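Local atomic coordinates of YECBM32 (Yersinia enterocolitica, PDB entry 2JDA), a protein that binds polygalacturonic acid, the backbone of pectin, in the bacterial periplasm and is built as a family 32 carbohydrate-binding module. Residues Ala8-Val13 against Asn28-Asp33; Leu48-Glu53 against Ile131-Ala136; Arg69-Ser74 against Asn124-Asn129. One frame throughout, in Å; residues are numbered along the deposited sequence.

Contacts 2 and 3 lie between the sheets of one beta-sandwich and share strand 125-133; contact 1 seats the calcium loop against an outer strand. Contacts 1 and 2 are neighbours, their centres about 8 Å apart, joined through E49, whose O lies 2.8 Å from V11 N in a probable hydrogen bond. Contact 3 lies on the far side of the chain's centre, about 17 Å between centres from contact 1 and about 19 Å from contact 2. I29 CG1 still reaches I128 CG2, at 3.7 Å, so packing passes from contact 1 to contact 3. The calcium ion ties the same two: residues 28-33 and N129 share its coordination shell, to which T36 and E130 contribute.

Contact 1. Residues Ala8-Val13 against Asn28-Asp33; sequences AQIVAV and NIADGD. With CA (calcium ion), chain C.
The methyl of A30 is the bump in this contact, pushed from a calcium-binding loop into a shallow hollow on strand 10-15, an outer strand of the beta-sandwich. I10 makes one wall of the hollow with two carbons: CD1 stands 4.0 Å from A30 CB and CG2 4.1 Å. V13 closes the other side, its CG2 4.2 Å from the same A30 CB. A classic beta bulge, V11 and A12 both facing E49 of the next strand, is consistent with I10 and V13, three positions apart, pointing to the same side. V13 uses its second methyl as well: CG1, anti to the backbone N (chi1 180°), meets I29 CG2 at 4.0 Å, the two side chains crossing at about a right angle. V46 touches both V13 and I29 and covers this end. A water spans the gap between the backbones, donating to I10 O and A30 O, each at 2.9 Å, so both carbonyls are satisfied without meeting each other. Behind A30 the loop curls round the calcium ion, held by N28 O, D31 OD1 and D33 O; T36, N129 and E130 complete the site, which probably stiffens the loop that carries the bump. G32, at positive phi, lets the chain curl back, and D31 OD1 closes an Asx turn while binding the metal at 2.5 Å: D33 N donates to that OD1 over 3.1 Å, from 56° above the carboxylate plane.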
loop_
_atom_site.group_PDB
_atom_site.type_symbol
_atom_site.label_atom_id
_atom_site.label_comp_id
_atom_site.label_asym_id
_atom_site.label_seq_id
_atom_site.Cartn_x
_atom_site.Cartn_y
_atom_site.Cartn_z
ATOM N N ALA A 8 4.123 4.290 -12.053
ATOM C CA ALA A 8 4.309 2.955 -12.578
ATOM C C ALA A 8 2.947 2.241 -12.726
ATOM O O ALA A 8 2.045 2.281 -11.846
ATOM C CB ALA A 8 5.206 2.182 -11.657
ATOM N N GLN A 9 2.780 1.557 -13.826
ATOM C CA GLN A 9 1.495 0.928 -14.127
ATOM C C GLN A 9 1.351 -0.312 -13.274
ATOM O O GLN A 9 2.150 -1.208 -13.390
ATOM C CB GLN A 9 1.451 0.511 -15.611
ATOM C CG GLN A 9 0.141 -0.267 -15.970
ATOM C CD GLN A 9 0.016 -0.716 -17.433
ATOM O OE1 GLN A 9 0.971 -0.615 -18.211
ATOM N NE2 GLN A 9 -1.178 -1.251 -17.791
ATOM N N ILE A 10 0.311 -0.340 -12.455
ATOM C CA ILE A 10 -0.072 -1.565 -11.744
ATOM C C ILE A 10 -0.988 -2.372 -12.637
ATOM O O ILE A 10 -2.118 -1.918 -12.944
ATOM C CB ILE A 10 -0.737 -1.218 -10.394
ATOM C CG1 ILE A 10 0.248 -0.455 -9.480
ATOM C CG2 ILE A 10 -1.258 -2.492 -9.701
ATOM C CD1 ILE A 10 -0.392 0.269 -8.328
ATOM N N VAL A 11 -0.514 -3.512 -13.095
ATOM C CA VAL A 11 -1.295 -4.383 -14.002
ATOM C C VAL A 11 -2.069 -5.497 -13.329
ATOM O O VAL A 11 -3.014 -6.027 -13.895
ATOM C CB VAL A 11 -0.428 -5.038 -15.096
ATOM C CG1 VAL A 11 0.180 -3.978 -15.951
ATOM C CG2 VAL A 11 0.638 -5.984 -14.557
ATOM N N ALA A 12 -1.759 -5.802 -12.085
ATOM C CA ALA A 12 -2.427 -6.901 -11.396
ATOM C C ALA A 12 -2.275 -6.678 -9.909
ATOM O O ALA A 12 -1.229 -6.241 -9.459
ATOM C CB ALA A 12 -1.854 -8.202 -11.795
ATOM N N VAL A 13 -3.341 -6.945 -9.191
ATOM C CA VAL A 13 -3.358 -6.861 -7.740
ATOM C C VAL A 13 -3.870 -8.189 -7.219
ATOM O O VAL A 13 -4.858 -8.736 -7.762
ATOM C CB VAL A 13 -4.252 -5.721 -7.206
ATOM C CG1 VAL A 13 -4.236 -5.680 -5.671
ATOM C CG2 VAL A 13 -3.853 -4.415 -7.789
ATOM N N ASN A 28 -9.587 -2.488 -6.016
ATOM C CA ASN A 28 -10.003 -1.171 -5.544
ATOM C C ASN A 28 -8.819 -0.356 -5.039
ATOM O O ASN A 28 -8.944 0.847 -4.845
ATOM C CB ASN A 28 -11.059 -1.221 -4.427
ATOM C CG ASN A 28 -12.483 -1.571 -4.859
ATOM O OD1 ASN A 28 -13.372 -1.780 -3.968
ATOM N ND2 ASN A 28 -12.721 -1.620 -6.110
ATOM N N ILE A 29 -7.699 -0.996 -4.723
ATOM C CA ILE A 29 -6.572 -0.248 -4.171
ATOM C C ILE A 29 -5.841 0.522 -5.243
ATOM O O ILE A 29 -5.007 1.350 -4.906
ATOM C CB ILE A 29 -5.597 -1.256 -3.441
ATOM C CG1 ILE A 29 -4.858 -0.553 -2.330
ATOM C CG2 ILE A 29 -4.635 -1.924 -4.404
ATOM C CD1 ILE A 29 -3.975 -1.480 -1.508
ATOM N N ALA A 30 -6.121 0.237 -6.519
ATOM C CA ALA A 30 -5.342 0.785 -7.625
ATOM C C ALA A 30 -6.196 1.290 -8.776
ATOM O O ALA A 30 -5.713 1.302 -9.924
ATOM C CB ALA A 30 -4.359 -0.246 -8.110
ATOM N N ASP A 31 -7.434 1.699 -8.474
ATOM C CA ASP A 31 -8.399 2.085 -9.526
ATOM C C ASP A 31 -8.489 3.562 -9.738
ATOM O O ASP A 31 -9.293 4.019 -10.564
ATOM C CB ASP A 31 -9.784 1.491 -9.262
ATOM C CG ASP A 31 -10.389 1.921 -7.976
ATOM O OD1 ASP A 31 -9.772 2.712 -7.198
ATOM O OD2 ASP A 31 -11.552 1.592 -7.688
ATOM N N GLY A 32 -7.665 4.320 -9.031
ATOM C CA GLY A 32 -7.666 5.763 -9.193
ATOM C C GLY A 32 -8.816 6.474 -8.539
ATOM O O GLY A 32 -8.991 7.704 -8.691
ATOM N N ASP A 33 -9.567 5.766 -7.717
ATOM C CA ASP A 33 -10.733 6.305 -7.065
ATOM C C ASP A 33 -10.559 6.203 -5.522
ATOM O O ASP A 33 -10.596 5.094 -4.983
ATOM C CB ASP A 33 -11.938 5.506 -7.556
ATOM C CG ASP A 33 -13.255 6.043 -7.063
ATOM O OD1 ASP A 33 -13.274 6.896 -6.147
ATOM O OD2 ASP A 33 -14.336 5.663 -7.556
HETATM CA CA CA C . -9.599 3.036 -4.722
HETATM O O HOH W 1 -4.157 -0.102 -11.975
#

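Contact 2. Residues Leu48-Glu53 against Ile131-Ala136; sequences LELDKE and IAINSA
L48 and I131 meet by their branch ends between the two sheets of the sandwich. The apolar contacts make up the whole joint. L48 CD1 presses on I131 CG2 at 3.6 Å and lies 4.0 Å from I131 CG1. L48 CD2 also reaches that CG2, at 4.0 Å and from the same side, so both prongs of the leucine rest on one methyl. L48 CD1 is shared, since I133 CD1 comes to within 4.1 Å of it. I133 folds its chain back (chi2 -60°), which turns CD1 to L48 and leaves CG1 to face L50 CD2 at 4.3 Å, a looser touch. I56 and I59 of strand 53-63 pack on I133, and V13 on L48.

L48 is backbone-bonded to I113 of the next strand in its sheet, and I131 to I29 of the calcium-binding loop. The axes of the short strands 48-50 and 131-133 come within 9.8 Å, at 31°, sheet facing sheet. Past the strand end, N134 hooks its amide onto strand 53-63, OD1 taking E57 N and ND2 giving to S55 O.

With no hydrogen bond across it and all four touching residues buried, this joint rests on dispersion and exclusion of water, without the directionality of a polar bond.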
loop_
_atom_site.group_PDB
_atom_site.type_symbol
_atom_site.label_atom_id
_atom_site.label_comp_id
_atom_site.label_asym_id
_atom_site.label_seq_id
_atom_site.Cartn_x
_atom_site.Cartn_y
_atom_site.Cartn_z
ATOM N N LEU A 48 1.071 -5.807 -5.487
ATOM C CA LEU A 48 0.971 -4.986 -6.689
ATOM C C LEU A 48 1.980 -5.487 -7.691
ATOM O O LEU A 48 3.198 -5.538 -7.380
ATOM C CB LEU A 48 1.240 -3.529 -6.366
ATOM C CG LEU A 48 0.498 -2.968 -5.189
ATOM C CD1 LEU A 48 0.999 -1.573 -4.872
ATOM C CD2 LEU A 48 -0.990 -2.999 -5.392
ATOM N N GLU A 49 1.518 -5.897 -8.862
ATOM C CA GLU A 49 2.407 -6.288 -9.958
ATOM C C GLU A 49 2.440 -5.171 -10.956
ATOM O O GLU A 49 1.389 -4.690 -11.389
ATOM C CB GLU A 49 1.906 -7.575 -10.640
ATOM C CG GLU A 49 2.782 -8.028 -11.809
ATOM C CD GLU A 49 2.259 -9.274 -12.499
ATOM O OE1 GLU A 49 1.536 -10.079 -11.838
ATOM O OE2 GLU A 49 2.661 -9.469 -13.689
ATOM N N LEU A 50 3.655 -4.723 -11.273
ATOM C CA LEU A 50 3.887 -3.683 -12.280
ATOM C C LEU A 50 3.995 -4.320 -13.662
ATOM O O LEU A 50 4.234 -5.511 -13.789
ATOM C CB LEU A 50 5.137 -2.875 -11.954
ATOM C CG LEU A 50 5.196 -2.328 -10.520
ATOM C CD1 LEU A 50 6.461 -1.533 -10.317
ATOM C CD2 LEU A 50 3.978 -1.481 -10.220
ATOM N N ASP A 51 3.940 -3.474 -14.684
ATOM C CA ASP A 51 4.026 -3.996 -16.062
ATOM C C ASP A 51 5.386 -4.626 -16.370
ATOM O O ASP A 51 5.510 -5.592 -17.132
ATOM C CB ASP A 51 3.674 -2.861 -17.043
ATOM C CG ASP A 51 4.680 -1.710 -17.005
ATOM O OD1 ASP A 51 4.922 -1.101 -15.917
ATOM O OD2 ASP A 51 5.269 -1.337 -18.069
ATOM N N LYS A 52 6.448 -4.096 -15.747
ATOM C CA LYS A 52 7.775 -4.652 -15.871
ATOM C C LYS A 52 8.627 -4.302 -14.649
ATOM O O LYS A 52 8.279 -3.382 -13.892
ATOM C CB LYS A 52 8.507 -4.062 -17.094
ATOM C CG LYS A 52 8.542 -2.572 -17.096
ATOM C CD LYS A 52 9.300 -1.957 -18.303
ATOM C CE LYS A 52 8.972 -0.477 -18.266
ATOM N NZ LYS A 52 9.909 0.308 -17.386
ATOM N N GLU A 53 9.735 -5.002 -14.517
ATOM C CA GLU A 53 10.754 -4.612 -13.552
ATOM C C GLU A 53 11.235 -3.202 -13.869
ATOM O O GLU A 53 11.584 -2.860 -15.013
ATOM C CB GLU A 53 12.001 -5.516 -13.507
ATOM C CG GLU A 53 11.866 -6.962 -13.209
ATOM C CD GLU A 53 13.198 -7.670 -13.177
ATOM O OE1 GLU A 53 13.149 -8.878 -12.988
ATOM O OE2 GLU A 53 14.315 -7.082 -13.398
ATOM N N ILE A 131 -3.257 3.162 -3.512
ATOM C CA ILE A 131 -1.827 3.115 -3.524
ATOM C C ILE A 131 -1.362 3.418 -4.927
ATOM O O ILE A 131 -1.925 2.963 -5.916
ATOM C CB ILE A 131 -1.350 1.745 -3.056
ATOM C CG1 ILE A 131 0.127 1.728 -2.727
ATOM C CG2 ILE A 131 -1.686 0.723 -4.017
ATOM C CD1 ILE A 131 0.362 0.809 -1.490
ATOM N N ALA A 132 -0.267 4.145 -5.022
ATOM C CA ALA A 132 0.367 4.375 -6.329
ATOM C C ALA A 132 1.891 4.291 -6.152
ATOM O O ALA A 132 2.412 4.546 -5.052
ATOM C CB ALA A 132 -0.039 5.694 -6.917
ATOM N N ILE A 133 2.589 3.983 -7.221
ATOM C CA ILE A 133 4.041 3.802 -7.199
ATOM C C ILE A 133 4.643 4.912 -8.082
ATOM O O ILE A 133 4.195 5.157 -9.185
ATOM C CB ILE A 133 4.404 2.441 -7.741
ATOM C CG1 ILE A 133 3.649 1.292 -7.000
ATOM C CG2 ILE A 133 5.904 2.289 -7.813
ATOM C CD1 ILE A 133 3.911 1.250 -5.656
ATOM N N ASN A 134 5.648 5.584 -7.564
ATOM C CA ASN A 134 6.304 6.705 -8.242
ATOM C C ASN A 134 5.308 7.843 -8.564
ATOM O O ASN A 134 5.145 8.262 -9.718
ATOM C CB ASN A 134 6.980 6.203 -9.508
ATOM C CG ASN A 134 8.147 5.294 -9.229
ATOM O OD1 ASN A 134 8.665 5.231 -8.109
ATOM N ND2 ASN A 134 8.607 4.593 -10.275
ATOM N N SER A 135 4.628 8.307 -7.506
ATOM C CA SER A 135 3.646 9.370 -7.594
ATOM C C SER A 135 4.294 10.740 -7.638
ATOM O O SER A 135 5.292 10.996 -6.996
ATOM C CB SER A 135 2.780 9.268 -6.368
ATOM O OG SER A 135 1.821 10.303 -6.257
ATOM N N ALA A 136 3.656 11.628 -8.392
ATOM C CA ALA A 136 3.977 13.055 -8.376
ATOM C C ALA A 136 3.133 13.873 -7.379
ATOM O O ALA A 136 3.171 15.099 -7.403
ATOM C CB ALA A 136 3.836 13.611 -9.778
#

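Contact 3. Residues Arg69-Ser74 against Asn124-Asn129; sequences RKLKFS and NWSAIN. With CA (calcium ion), chain C.
S126 OG is gripped by a hydrogen bond from G119 N and more weakly by T117 OG1, both on strand 112-120, and L71 CD1 leans against it at 3.8 Å. The hydroxyl therefore reaches from its own strand to the backbone of the facing sheet, and this buried polar atom is satisfied there while a methyl covers it. The same L71 CD1 lies 3.8 Å from S126 CB, so that branch of the leucine rests on the whole of the small side chain. The other branch goes to I128: L71 CD2 is 3.8 Å from I128 CG1 and equally close to I128 CD1, the two side chains crossing at about a right angle. With CG anti to the backbone N (chi1 177°), the L71 fork spans S126 and I128, one branch to each; their side chains share one face, and A127, between them, turns to F64 and A39 instead. The fold here is the beta-sandwich of the F5/8 type C family, and the short strands 71-74 and 125-128, from the two different sheets, run 81° apart, with axes 7.9 Å from each other at closest approach. L71 is bonded through its backbone to T93, just past strand 85-92, and its O lies in the plane of the F73 ring, at the ring's edge. A water accepts from R69 NH1 at 3.3 Å, in the guanidinium plane, and donates weakly to W125 O. The indole of W125 packs on A39 and S41 of strand 38-41. Beyond I128 the chain turns a corner, and N129 O binds the calcium ion at 2.4 Å.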
loop_
_atom_site.group_PDB
_atom_site.type_symbol
_atom_site.label_atom_id
_atom_site.label_comp_id
_atom_site.label_asym_id
_atom_site.label_seq_id
_atom_site.Cartn_x
_atom_site.Cartn_y
_atom_site.Cartn_z
ATOM N N ARG A 69 -7.642 6.295 12.369
ATOM C CA ARG A 69 -7.089 4.969 12.388
ATOM C C ARG A 69 -5.698 4.991 11.757
ATOM O O ARG A 69 -5.565 5.405 10.586
ATOM C CB ARG A 69 -7.939 4.010 11.540
ATOM C CG ARG A 69 -9.395 4.022 11.910
ATOM C CD ARG A 69 -10.175 3.038 11.137
ATOM N NE ARG A 69 -11.566 3.076 11.547
ATOM C CZ ARG A 69 -12.513 2.364 10.958
ATOM N NH1 ARG A 69 -12.218 1.562 9.949
ATOM N NH2 ARG A 69 -13.762 2.469 11.390
ATOM N N LYS A 70 -4.707 4.507 12.503
ATOM C CA LYS A 70 -3.337 4.361 11.988
ATOM C C LYS A 70 -3.106 2.901 11.621
ATOM O O LYS A 70 -3.239 2.018 12.440
ATOM C CB LYS A 70 -2.330 4.753 13.068
ATOM C CG LYS A 70 -2.363 6.211 13.440
ATOM C CD LYS A 70 -1.096 6.607 14.156
ATOM C CE LYS A 70 -1.272 6.543 15.583
ATOM N NZ LYS A 70 -1.604 7.934 16.014
ATOM N N LEU A 71 -2.773 2.662 10.369
ATOM C CA LEU A 71 -2.554 1.329 9.823
ATOM C C LEU A 71 -1.125 0.909 10.096
ATOM O O LEU A 71 -0.187 1.681 9.819
ATOM C CB LEU A 71 -2.800 1.364 8.310
ATOM C CG LEU A 71 -2.550 0.071 7.545
ATOM C CD1 LEU A 71 -3.560 -0.956 7.886
ATOM C CD2 LEU A 71 -2.566 0.394 6.072
ATOM N N LYS A 72 -0.966 -0.298 10.597
ATOM C CA LYS A 72 0.321 -0.901 10.836
ATOM C C LYS A 72 0.642 -1.763 9.632
ATOM O O LYS A 72 -0.197 -2.586 9.220
ATOM C CB LYS A 72 0.290 -1.757 12.080
ATOM C CG LYS A 72 -0.162 -1.044 13.298
ATOM C CD LYS A 72 -0.247 -1.983 14.501
ATOM C CE LYS A 72 -1.316 -1.578 15.523
ATOM N NZ LYS A 72 -1.973 -2.884 15.904
ATOM N N PHE A 73 1.839 -1.621 9.057
ATOM C CA PHE A 73 2.208 -2.357 7.874
ATOM C C PHE A 73 3.687 -2.409 7.624
ATOM O O PHE A 73 4.446 -1.645 8.206
ATOM C CB PHE A 73 1.492 -1.765 6.639
ATOM C CG PHE A 73 1.972 -0.382 6.219
ATOM C CD1 PHE A 73 2.706 -0.203 5.041
ATOM C CD2 PHE A 73 1.720 0.742 6.980
ATOM C CE1 PHE A 73 3.154 1.022 4.701
ATOM C CE2 PHE A 73 2.195 1.979 6.626
ATOM C CZ PHE A 73 2.893 2.110 5.440
ATOM N N SER A 74 4.065 -3.310 6.720
ATOM C CA SER A 74 5.406 -3.487 6.201
ATOM C C SER A 74 5.374 -3.504 4.687
ATOM O O SER A 74 4.364 -3.869 4.120
ATOM C CB SER A 74 6.052 -4.787 6.733
ATOM O OG SER A 74 6.136 -4.748 8.140
ATOM N N ASN A 124 -9.085 -4.676 13.840
ATOM C CA ASN A 124 -8.156 -5.547 13.139
ATOM C C ASN A 124 -8.422 -5.500 11.625
ATOM O O ASN A 124 -7.914 -6.345 10.895
ATOM C CB ASN A 124 -8.117 -7.007 13.659
ATOM C CG ASN A 124 -9.284 -7.770 13.253
ATOM O OD1 ASN A 124 -10.287 -7.206 12.754
ATOM N ND2 ASN A 124 -9.211 -9.069 13.467
ATOM N N TRP A 125 -9.082 -4.474 11.137
ATOM C CA TRP A 125 -9.206 -4.294 9.693
ATOM C C TRP A 125 -8.044 -3.470 9.142
ATOM O O TRP A 125 -7.597 -2.494 9.747
ATOM C CB TRP A 125 -10.518 -3.622 9.285
ATOM C CG TRP A 125 -11.710 -4.515 9.409
ATOM C CD1 TRP A 125 -12.505 -4.691 10.513
ATOM C CD2 TRP A 125 -12.205 -5.384 8.423
ATOM N NE1 TRP A 125 -13.490 -5.613 10.243
ATOM C CE2 TRP A 125 -13.339 -6.039 8.954
ATOM C CE3 TRP A 125 -11.844 -5.661 7.113
ATOM C CZ2 TRP A 125 -14.051 -6.960 8.247
ATOM C CZ3 TRP A 125 -12.548 -6.595 6.431
ATOM C CH2 TRP A 125 -13.664 -7.201 6.965
ATOM N N SER A 126 -7.576 -3.884 7.975
ATOM C CA SER A 126 -6.653 -3.124 7.156
ATOM C C SER A 126 -7.426 -2.606 5.974
ATOM O O SER A 126 -8.029 -3.401 5.254
ATOM C CB SER A 126 -5.505 -4.021 6.674
ATOM O OG SER A 126 -4.721 -4.531 7.758
ATOM N N ALA A 127 -7.465 -1.300 5.759
ATOM C CA ALA A 127 -8.283 -0.753 4.695
ATOM C C ALA A 127 -7.512 0.388 4.009
ATOM O O ALA A 127 -7.062 1.316 4.675
ATOM C CB ALA A 127 -9.637 -0.271 5.249
ATOM N N ILE A 128 -7.366 0.304 2.703
ATOM C CA ILE A 128 -6.568 1.234 1.912
ATOM C C ILE A 128 -7.389 1.706 0.726
ATOM O O ILE A 128 -7.832 0.902 -0.071
ATOM C CB ILE A 128 -5.215 0.617 1.482
ATOM C CG1 ILE A 128 -4.402 0.195 2.709
ATOM C CG2 ILE A 128 -4.473 1.602 0.659
ATOM C CD1 ILE A 128 -3.136 -0.669 2.416
ATOM N N ASN A 129 -7.568 3.024 0.623
ATOM C CA ASN A 129 -8.320 3.577 -0.500
ATOM C C ASN A 129 -7.540 3.520 -1.799
ATOM O O ASN A 129 -8.091 3.228 -2.883
ATOM C CB ASN A 129 -8.714 5.029 -0.230
ATOM C CG ASN A 129 -9.626 5.220 0.973
ATOM O OD1 ASN A 129 -10.344 4.322 1.397
ATOM N ND2 ASN A 129 -9.587 6.453 1.561
HETATM CA CA CA C . -9.599 3.036 -4.722
HETATM O O HOH W 2 -9.416 0.268 8.814
#